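Decapping and exoribonuclease protein 1 (Kluyveromyces lactis, PDB 4GPS) removes the entire NAD cap from the 5' end of NAD-capped RNAs and combines decapping with 5'-3' exoribonuclease activity, using a divalent metal cation. Local coordinates at residues G58-S63 / L410-A415; S199-V204 / T399-I404; A241-L246 / T292-S297. All coordinates share one frame; numbering follows the deposited sequence.

Overall arrangement
Contacts 1 and 2 are neighbours in one patch of sheet: their centres lie 9 Å apart, and strands 399-404 and 409-414, consecutive in the chain and paired antiparallel, join them through backbone bonds such as Ser411 N to Gln403 O at 2.6 Å. Contact 3, between helix 233-246 and strand 290-297, is on the opposite side of the chain's centre, 40 Å from contact 1 and 32 Å from contact 2, centre to centre. Along the sequence the pairings enclose one another, contact 1 outermost and contact 3 innermost. Contact 1 joins the start of the modelled chain to a strand near its end, contact 2 ties a mid-chain strand to the hairpin 399-414, and contact 3 holds metal-binding residues of the nuclease centre.

Contact 1. Residues G58-S63 / L410-A415; sequences GSLVLS and LSISPA
Leu60 and Ile412 face each other as an antiparallel hydrogen-bonded pair, as do Leu62 and Leu410, while Val61 and Ser411 form the non-hydrogen-bonded pair between them. Strands 60-63 and 410-414 run at 169°, 4.8 Å apart at closest approach. Four backbone bonds join them. Ile412 N reaches Leu60 O almost straight, at 2.9 Å with 171° at the hydrogen, whereas the return bond from Leu60 N to Ile412 O is bent to 130°. Leu62 and Leu410 exchange the other two. Near the bent bond, Ser59 CA approaches Ile412 O at 3.1 Å in a CH-O contact.

Apolar contact is confined to the face bearing Leu60, Leu62, Leu410 and Ile412. Leu60 and Ile412 run alongside each other, ends in the same direction, with CD2 of Leu60 4.1 Å from CD1 of Ile412. Helix 370-393 covers this face, meeting Leu60 through Asn387 and Ile412 through Leu391. At the other face, Val61 CG2 rests 3.8 Å from Ser411 OG. Ser59 OG, beside its own backbone N, lies against Ser413 CB at 3.3 Å.

Strand 60-63 extends the antiparallel hairpin 399-414 at the surface, away from the metal and substrate sites. With all hydrogen bonds here made by backbone atoms, the chemistry implies that it is joined to strand 409-414 chiefly by main-chain pairing, supplemented by modest apolar contacts of Leu60 with Ile412 and, more loosely, Leu410.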
loop_
_atom_site.group_PDB
_atom_site.type_symbol
_atom_site.label_atom_id
_atom_site.label_comp_id
_atom_site.label_asym_id
_atom_site.label_seq_id
_atom_site.Cartn_x
_atom_site.Cartn_y
_atom_site.Cartn_z
ATOM N N GLY A 58 31.488 6.138 -3.064
ATOM C CA GLY A 58 30.405 5.550 -3.937
ATOM C C GLY A 58 29.291 4.859 -3.155
ATOM O O GLY A 58 28.114 4.962 -3.523
ATOM N N SER A 59 29.670 4.156 -2.084
ATOM C CA SER A 59 28.734 3.437 -1.218
ATOM C C SER A 59 28.460 4.133 0.115
ATOM O O SER A 59 29.032 5.177 0.425
ATOM C CB SER A 59 29.245 2.030 -0.929
ATOM O OG SER A 59 29.180 1.235 -2.092
ATOM N N LEU A 60 27.572 3.539 0.899
ATOM C CA LEU A 60 27.201 4.084 2.191
ATOM C C LEU A 60 26.546 3.059 3.099
ATOM O O LEU A 60 25.620 2.358 2.683
ATOM C CB LEU A 60 26.223 5.241 2.024
ATOM C CG LEU A 60 25.461 5.446 3.335
ATOM C CD1 LEU A 60 26.337 6.255 4.288
ATOM C CD2 LEU A 60 24.135 6.139 3.094
ATOM N N VAL A 61 27.041 2.947 4.332
ATOM C CA VAL A 61 26.401 2.066 5.301
ATOM C C VAL A 61 26.020 3.021 6.430
ATOM O O VAL A 61 26.839 3.817 6.880
ATOM C CB VAL A 61 27.300 0.916 5.770
ATOM C CG1 VAL A 61 26.576 0.102 6.834
ATOM C CG2 VAL A 61 27.571 -0.026 4.598
ATOM N N LEU A 62 24.755 2.970 6.842
ATOM C CA LEU A 62 24.237 3.882 7.842
ATOM C C LEU A 62 23.185 3.220 8.708
ATOM O O LEU A 62 22.192 2.691 8.202
ATOM C CB LEU A 62 23.608 5.071 7.130
ATOM C CG LEU A 62 23.772 6.474 7.705
ATOM C CD1 LEU A 62 23.023 7.438 6.803
ATOM C CD2 LEU A 62 23.244 6.549 9.111
ATOM N N SER A 63 23.408 3.227 10.016
ATOM C CA SER A 63 22.437 2.655 10.928
ATOM C C SER A 63 21.281 3.664 11.054
ATOM O O SER A 63 21.504 4.879 11.128
ATOM C CB SER A 63 23.073 2.433 12.290
ATOM O OG SER A 63 22.073 2.399 13.293
ATOM N N LEU A 410 20.805 0.777 6.973
ATOM C CA LEU A 410 20.632 1.128 5.574
ATOM C C LEU A 410 21.927 0.969 4.776
ATOM O O LEU A 410 22.962 1.459 5.193
ATOM C CB LEU A 410 20.148 2.597 5.475
ATOM C CG LEU A 410 20.268 3.275 4.102
ATOM C CD1 LEU A 410 19.297 2.590 3.152
ATOM C CD2 LEU A 410 19.994 4.775 4.196
ATOM N N SER A 411 21.856 0.292 3.630
ATOM C CA SER A 411 23.010 0.096 2.733
ATOM C C SER A 411 22.739 0.583 1.308
ATOM O O SER A 411 21.777 0.147 0.681
ATOM C CB SER A 411 23.398 -1.376 2.652
ATOM O OG SER A 411 24.277 -1.695 3.694
ATOM N N ILE A 412 23.591 1.471 0.802
ATOM C CA ILE A 412 23.450 2.003 -0.553
ATOM C C ILE A 412 24.760 1.842 -1.345
ATOM O O ILE A 412 25.812 2.333 -0.951
ATOM C CB ILE A 412 23.079 3.508 -0.558
ATOM C CG1 ILE A 412 21.822 3.748 0.272
ATOM C CG2 ILE A 412 22.792 3.959 -1.981
ATOM C CD1 ILE A 412 21.339 5.203 0.281
ATOM N N SER A 413 24.697 1.144 -2.464
ATOM C CA SER A 413 25.873 0.948 -3.299
ATOM C C SER A 413 25.406 1.095 -4.736
ATOM O O SER A 413 24.275 0.739 -5.075
ATOM C CB SER A 413 26.465 -0.433 -3.063
ATOM O OG SER A 413 25.430 -1.380 -3.059
ATOM N N PRO A 414 26.275 1.617 -5.602
ATOM C CA PRO A 414 25.910 1.813 -7.007
ATOM C C PRO A 414 25.690 0.522 -7.773
ATOM O O PRO A 414 26.380 -0.460 -7.542
ATOM C CB PRO A 414 27.082 2.631 -7.552
ATOM C CG PRO A 414 28.239 2.095 -6.781
ATOM C CD PRO A 414 27.699 1.921 -5.368
ATOM N N ALA A 415 24.697 0.527 -8.656
ATOM C CA ALA A 415 24.400 -0.628 -9.497
ATOM C C ALA A 415 24.966 -0.280 -10.877
ATOM O O ALA A 415 25.090 0.895 -11.212
ATOM C CB ALA A 415 22.918 -0.843 -9.575
#

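Contact 2. Residues S199-V204 / T399-I404; sequences SLLMTV and TFKVQI
Val402, Thr399 and Met202 have the most surface buried where strand 199-204 pairs antiparallel with strand 399-404. The short axes meet at 146° and approach to 4.6 Å, evidence of a marked twist between the paired strands. Val402 forms a hydrogen-bonded pair with Leu200: its N donates to Leu200 O at 2.7 Å and its O accepts from Leu200 N. On the face bearing Met202, Phe400 and Val402, the CG2 branch of Val402 touches both CG and SD of Met202, the sulfur at 3.7 Å. Met202 reaches this methyl with CG anti to its carbonyl carbon (chi1 -67°), and the two side chains cross obliquely.

Met202 also pairs with Phe400 through two backbone bonds, Met202 N to Phe400 O and Phe400 N to Met202 O, each 3.0 Å long. The bond from Phe400 N comes to Met202 O from above the carbonyl plane, 37° out of it. That same oxygen lies at the ring edge of Phe400, in the ring plane, 3.8 Å from CD1.

Thr399 meets Thr203 on the other face. Their OG1 atoms are hydrogen-bonded at 3.0 Å, and Thr399 CG2 adds a contact to Thr203 OG1 at 3.4 Å. Farther along this face Leu201 CD2 packs alongside CG of Lys401.

Beneath the apolar face, helix 370-393 presents Leu388 to both Met202 and Phe400, with Leu391 also against Phe400. Strand 210-213 flanks strand 199-204, and strand 409-414 flanks strand 399-404, extending the backbone ladder to both sides.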
loop_
_atom_site.group_PDB
_atom_site.type_symbol
_atom_site.label_atom_id
_atom_site.label_comp_id
_atom_site.label_asym_id
_atom_site.label_seq_id
_atom_site.Cartn_x
_atom_site.Cartn_y
_atom_site.Cartn_z
ATOM N N SER A 199 15.111 -4.982 0.057
ATOM C CA SER A 199 16.089 -4.743 -0.976
ATOM C C SER A 199 15.338 -4.122 -2.157
ATOM O O SER A 199 14.349 -4.681 -2.648
ATOM C CB SER A 199 16.730 -6.077 -1.371
ATOM O OG SER A 199 17.693 -5.893 -2.375
ATOM N N LEU A 200 15.807 -2.973 -2.624
ATOM C CA LEU A 200 15.127 -2.298 -3.715
ATOM C C LEU A 200 16.144 -1.561 -4.570
ATOM O O LEU A 200 17.317 -1.506 -4.220
ATOM C CB LEU A 200 14.100 -1.273 -3.149
ATOM C CG LEU A 200 12.836 -1.748 -2.410
ATOM C CD1 LEU A 200 12.055 -0.587 -1.785
ATOM C CD2 LEU A 200 11.979 -2.465 -3.393
ATOM N N LEU A 201 15.674 -0.987 -5.681
ATOM C CA LEU A 201 16.491 -0.184 -6.586
ATOM C C LEU A 201 15.897 1.206 -6.588
ATOM O O LEU A 201 14.674 1.373 -6.631
ATOM C CB LEU A 201 16.453 -0.729 -8.010
ATOM C CG LEU A 201 17.103 -2.091 -8.236
ATOM C CD1 LEU A 201 17.242 -2.286 -9.741
ATOM C CD2 LEU A 201 18.486 -2.167 -7.561
ATOM N N MET A 202 16.759 2.205 -6.526
ATOM C CA MET A 202 16.295 3.574 -6.510
ATOM C C MET A 202 17.184 4.324 -7.448
ATOM O O MET A 202 18.409 4.357 -7.271
ATOM C CB MET A 202 16.347 4.134 -5.087
ATOM C CG MET A 202 15.342 3.430 -4.194
ATOM S SD MET A 202 15.050 4.073 -2.537
ATOM C CE MET A 202 14.948 5.694 -2.875
ATOM N N THR A 203 16.553 4.891 -8.473
ATOM C CA THR A 203 17.253 5.619 -9.507
ATOM C C THR A 203 17.106 7.129 -9.400
ATOM O O THR A 203 15.991 7.647 -9.412
ATOM C CB THR A 203 16.757 5.186 -10.932
ATOM O OG1 THR A 203 17.008 3.785 -11.132
ATOM C CG2 THR A 203 17.481 5.995 -12.015
ATOM N N VAL A 204 18.229 7.838 -9.298
ATOM C CA VAL A 204 18.188 9.295 -9.256
ATOM C C VAL A 204 18.169 9.724 -10.711
ATOM O O VAL A 204 19.193 9.641 -11.404
ATOM C CB VAL A 204 19.440 9.908 -8.594
ATOM C CG1 VAL A 204 19.421 11.427 -8.754
ATOM C CG2 VAL A 204 19.494 9.535 -7.122
ATOM N N THR A 399 21.675 4.650 -10.792
ATOM C CA THR A 399 20.905 3.615 -10.111
ATOM C C THR A 399 21.673 2.983 -8.929
ATOM O O THR A 399 22.854 2.649 -9.045
ATOM C CB THR A 399 20.430 2.528 -11.124
ATOM O OG1 THR A 399 19.763 3.158 -12.234
ATOM C CG2 THR A 399 19.454 1.580 -10.458
ATOM N N PHE A 400 20.972 2.824 -7.803
ATOM C CA PHE A 400 21.531 2.306 -6.561
ATOM C C PHE A 400 20.755 1.145 -5.935
ATOM O O PHE A 400 19.527 1.117 -5.979
ATOM C CB PHE A 400 21.595 3.443 -5.514
ATOM C CG PHE A 400 22.455 4.608 -5.922
ATOM C CD1 PHE A 400 21.972 5.580 -6.797
ATOM C CD2 PHE A 400 23.772 4.699 -5.487
ATOM C CE1 PHE A 400 22.788 6.620 -7.237
ATOM C CE2 PHE A 400 24.596 5.746 -5.930
ATOM C CZ PHE A 400 24.101 6.704 -6.804
ATOM N N LYS A 401 21.468 0.189 -5.344
ATOM C CA LYS A 401 20.803 -0.913 -4.666
ATOM C C LYS A 401 20.571 -0.396 -3.254
ATOM O O LYS A 401 21.516 0.016 -2.579
ATOM C CB LYS A 401 21.682 -2.161 -4.594
ATOM C CG LYS A 401 21.912 -2.871 -5.917
ATOM C CD LYS A 401 22.404 -4.294 -5.666
ATOM C CE LYS A 401 22.565 -5.078 -6.966
ATOM N NZ LYS A 401 22.795 -6.531 -6.671
ATOM N N VAL A 402 19.321 -0.412 -2.802
ATOM C CA VAL A 402 19.017 0.080 -1.478
ATOM C C VAL A 402 18.604 -1.073 -0.603
ATOM O O VAL A 402 17.689 -1.854 -0.958
ATOM C CB VAL A 402 17.896 1.150 -1.512
ATOM C CG1 VAL A 402 17.514 1.523 -0.113
ATOM C CG2 VAL A 402 18.373 2.389 -2.256
ATOM N N GLN A 403 19.286 -1.202 0.539
ATOM C CA GLN A 403 18.973 -2.290 1.459
ATOM C C GLN A 403 18.856 -1.869 2.886
ATOM O O GLN A 403 19.552 -0.949 3.356
ATOM C CB GLN A 403 20.006 -3.406 1.344
ATOM C CG GLN A 403 19.925 -4.061 0.004
ATOM C CD GLN A 403 21.133 -4.878 -0.308
ATOM O OE1 GLN A 403 21.398 -5.878 0.354
ATOM N NE2 GLN A 403 21.886 -4.458 -1.322
ATOM N N ILE A 404 17.972 -2.568 3.580
ATOM C CA ILE A 404 17.734 -2.290 4.967
ATOM C C ILE A 404 17.665 -3.589 5.771
ATOM O O ILE A 404 16.771 -4.403 5.550
ATOM C CB ILE A 404 16.438 -1.467 5.129
ATOM C CG1 ILE A 404 16.567 -0.155 4.355
ATOM C CG2 ILE A 404 16.190 -1.151 6.621
ATOM C CD1 ILE A 404 15.387 0.856 4.621
#

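Contact 3. Residues A241-L246 / T292-S297; sequences ALEDLL and TEIKSS
Ile294 packs its CG2 methyl against Leu242, Glu243 and Leu246, joining helix 233-246 to strand 290-297 within the PD-(D/E)XK nuclease fold. CG2 lies 3.7 Å from Leu242 CD2, 3.8 Å from Glu243 CG and 3.9 Å from Leu246 CD1, three contacts through which one methyl meets the helix. The CD1 end of Ile294 adds Leu246 CB at 4.1 Å. Leu242 carries its CG anti to the backbone N (chi1 173°), sending CD2 beyond the isoleucine to the backbone, where it comes within 3.3 Å of Lys295 O. No hydrogen bond crosses between the two segments; the segment axes approach to 8.4 Å.

An alanine here would remove CG1, CG2 and CD1, and would probably open a gap beneath Leu242 and Leu246 and give the aliphatic part of Glu243 more freedom to shift.

Glu243 and Ile294 also belong to the divalent-metal site, with Glu293 and Asp282. Outward from them, Asp282 OD2 accepts a hydrogen bond from Ile294 N, tying the strand to this centre. Glu293 points away from the helix, and its OE2 forms a salt bridge with Arg182. Lys295, probably substrate-binding by similarity, also points away. On the helix side, Ser296 OG hydrogen-bonds to Thr238. Extended beyond CG, the Glu243 side chain brings OE1 to 3.8 Å from Ile294 O, two oxygens with no hydrogen bond between them.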
loop_
_atom_site.group_PDB
_atom_site.type_symbol
_atom_site.label_atom_id
_atom_site.label_comp_id
_atom_site.label_asym_id
_atom_site.label_seq_id
_atom_site.Cartn_x
_atom_site.Cartn_y
_atom_site.Cartn_z
ATOM N N ALA A 241 -10.811 -15.034 -5.598
ATOM C CA ALA A 241 -12.208 -15.442 -5.597
ATOM C C ALA A 241 -13.074 -14.436 -4.821
ATOM O O ALA A 241 -14.186 -14.123 -5.234
ATOM C CB ALA A 241 -12.355 -16.834 -4.992
ATOM N N LEU A 242 -12.571 -13.922 -3.703
ATOM C CA LEU A 242 -13.362 -12.961 -2.933
ATOM C C LEU A 242 -13.598 -11.688 -3.771
ATOM O O LEU A 242 -14.735 -11.210 -3.865
ATOM C CB LEU A 242 -12.683 -12.627 -1.590
ATOM C CG LEU A 242 -13.368 -11.503 -0.799
ATOM C CD1 LEU A 242 -14.779 -11.919 -0.373
ATOM C CD2 LEU A 242 -12.553 -11.180 0.403
ATOM N N GLU A 243 -12.541 -11.154 -4.386
ATOM C CA GLU A 243 -12.670 -9.968 -5.241
ATOM C C GLU A 243 -13.654 -10.284 -6.382
ATOM O O GLU A 243 -14.558 -9.495 -6.700
ATOM C CB GLU A 243 -11.294 -9.586 -5.809
ATOM C CG GLU A 243 -10.366 -9.017 -4.720
ATOM C CD GLU A 243 -8.889 -8.982 -5.079
ATOM O OE1 GLU A 243 -8.077 -8.629 -4.185
ATOM O OE2 GLU A 243 -8.544 -9.302 -6.243
ATOM N N ASP A 244 -13.486 -11.461 -6.972
ATOM C CA ASP A 244 -14.336 -11.910 -8.071
ATOM C C ASP A 244 -15.818 -11.863 -7.695
ATOM O O ASP A 244 -16.640 -11.330 -8.434
ATOM C CB ASP A 244 -13.958 -13.335 -8.462
ATOM C CG ASP A 244 -14.126 -13.591 -9.942
ATOM O OD1 ASP A 244 -15.239 -13.351 -10.467
ATOM O OD2 ASP A 244 -13.141 -14.036 -10.580
ATOM N N LEU A 245 -16.140 -12.433 -6.539
ATOM C CA LEU A 245 -17.500 -12.472 -6.002
ATOM C C LEU A 245 -18.113 -11.080 -5.649
ATOM O O LEU A 245 -19.307 -10.873 -5.828
ATOM C CB LEU A 245 -17.497 -13.392 -4.760
ATOM C CG LEU A 245 -18.766 -13.547 -3.917
ATOM C CD1 LEU A 245 -19.817 -14.354 -4.728
ATOM C CD2 LEU A 245 -18.415 -14.252 -2.595
ATOM N N LEU A 246 -17.303 -10.123 -5.180
ATOM C CA LEU A 246 -17.820 -8.798 -4.778
ATOM C C LEU A 246 -17.861 -7.730 -5.879
ATOM O O LEU A 246 -18.584 -6.742 -5.785
ATOM C CB LEU A 246 -17.008 -8.262 -3.567
ATOM C CG LEU A 246 -16.979 -9.210 -2.342
ATOM C CD1 LEU A 246 -15.989 -8.747 -1.350
ATOM C CD2 LEU A 246 -18.334 -9.336 -1.704
ATOM N N THR A 292 -12.743 1.154 -2.776
ATOM C CA THR A 292 -12.923 0.117 -1.759
ATOM C C THR A 292 -11.933 -1.037 -2.044
ATOM O O THR A 292 -12.011 -1.709 -3.078
ATOM C CB THR A 292 -14.385 -0.378 -1.797
ATOM O OG1 THR A 292 -15.243 0.738 -1.515
ATOM C CG2 THR A 292 -14.628 -1.526 -0.767
ATOM N N GLU A 293 -10.980 -1.221 -1.132
ATOM C CA GLU A 293 -9.944 -2.238 -1.255
ATOM C C GLU A 293 -10.420 -3.471 -0.483
ATOM O O GLU A 293 -10.761 -3.403 0.706
ATOM C CB GLU A 293 -8.614 -1.702 -0.702
ATOM C CG GLU A 293 -8.319 -0.283 -1.193
ATOM C CD GLU A 293 -6.847 0.005 -1.374
ATOM O OE1 GLU A 293 -6.165 -0.820 -2.008
ATOM O OE2 GLU A 293 -6.372 1.056 -0.899
ATOM N N ILE A 294 -10.457 -4.582 -1.205
ATOM C CA ILE A 294 -10.930 -5.864 -0.729
ATOM C C ILE A 294 -9.814 -6.758 -0.166
ATOM O O ILE A 294 -8.783 -6.980 -0.809
ATOM C CB ILE A 294 -11.656 -6.562 -1.897
ATOM C CG1 ILE A 294 -12.776 -5.626 -2.373
ATOM C CG2 ILE A 294 -12.161 -7.967 -1.490
ATOM C CD1 ILE A 294 -13.550 -6.146 -3.528
ATOM N N LYS A 295 -10.031 -7.245 1.051
ATOM C CA LYS A 295 -9.062 -8.117 1.724
ATOM C C LYS A 295 -9.756 -9.409 2.168
ATOM O O LYS A 295 -10.899 -9.393 2.661
ATOM C CB LYS A 295 -8.445 -7.415 2.952
ATOM C CG LYS A 295 -7.565 -6.223 2.634
ATOM C CD LYS A 295 -6.287 -6.646 1.903
ATOM C CE LYS A 295 -5.425 -5.468 1.595
ATOM N NZ LYS A 295 -4.202 -5.853 0.868
ATOM N N SER A 296 -9.057 -10.515 1.960
ATOM C CA SER A 296 -9.525 -11.836 2.347
ATOM C C SER A 296 -8.826 -12.171 3.671
ATOM O O SER A 296 -7.615 -12.041 3.781
ATOM C CB SER A 296 -9.123 -12.847 1.279
ATOM O OG SER A 296 -9.482 -14.157 1.658
ATOM N N SER A 297 -9.574 -12.605 4.680
ATOM C CA SER A 297 -8.934 -12.922 5.954
ATOM C C SER A 297 -9.653 -13.977 6.791
ATOM O O SER A 297 -10.806 -14.329 6.558
ATOM C CB SER A 297 -8.825 -11.635 6.787
ATOM O OG SER A 297 -7.943 -11.773 7.876
#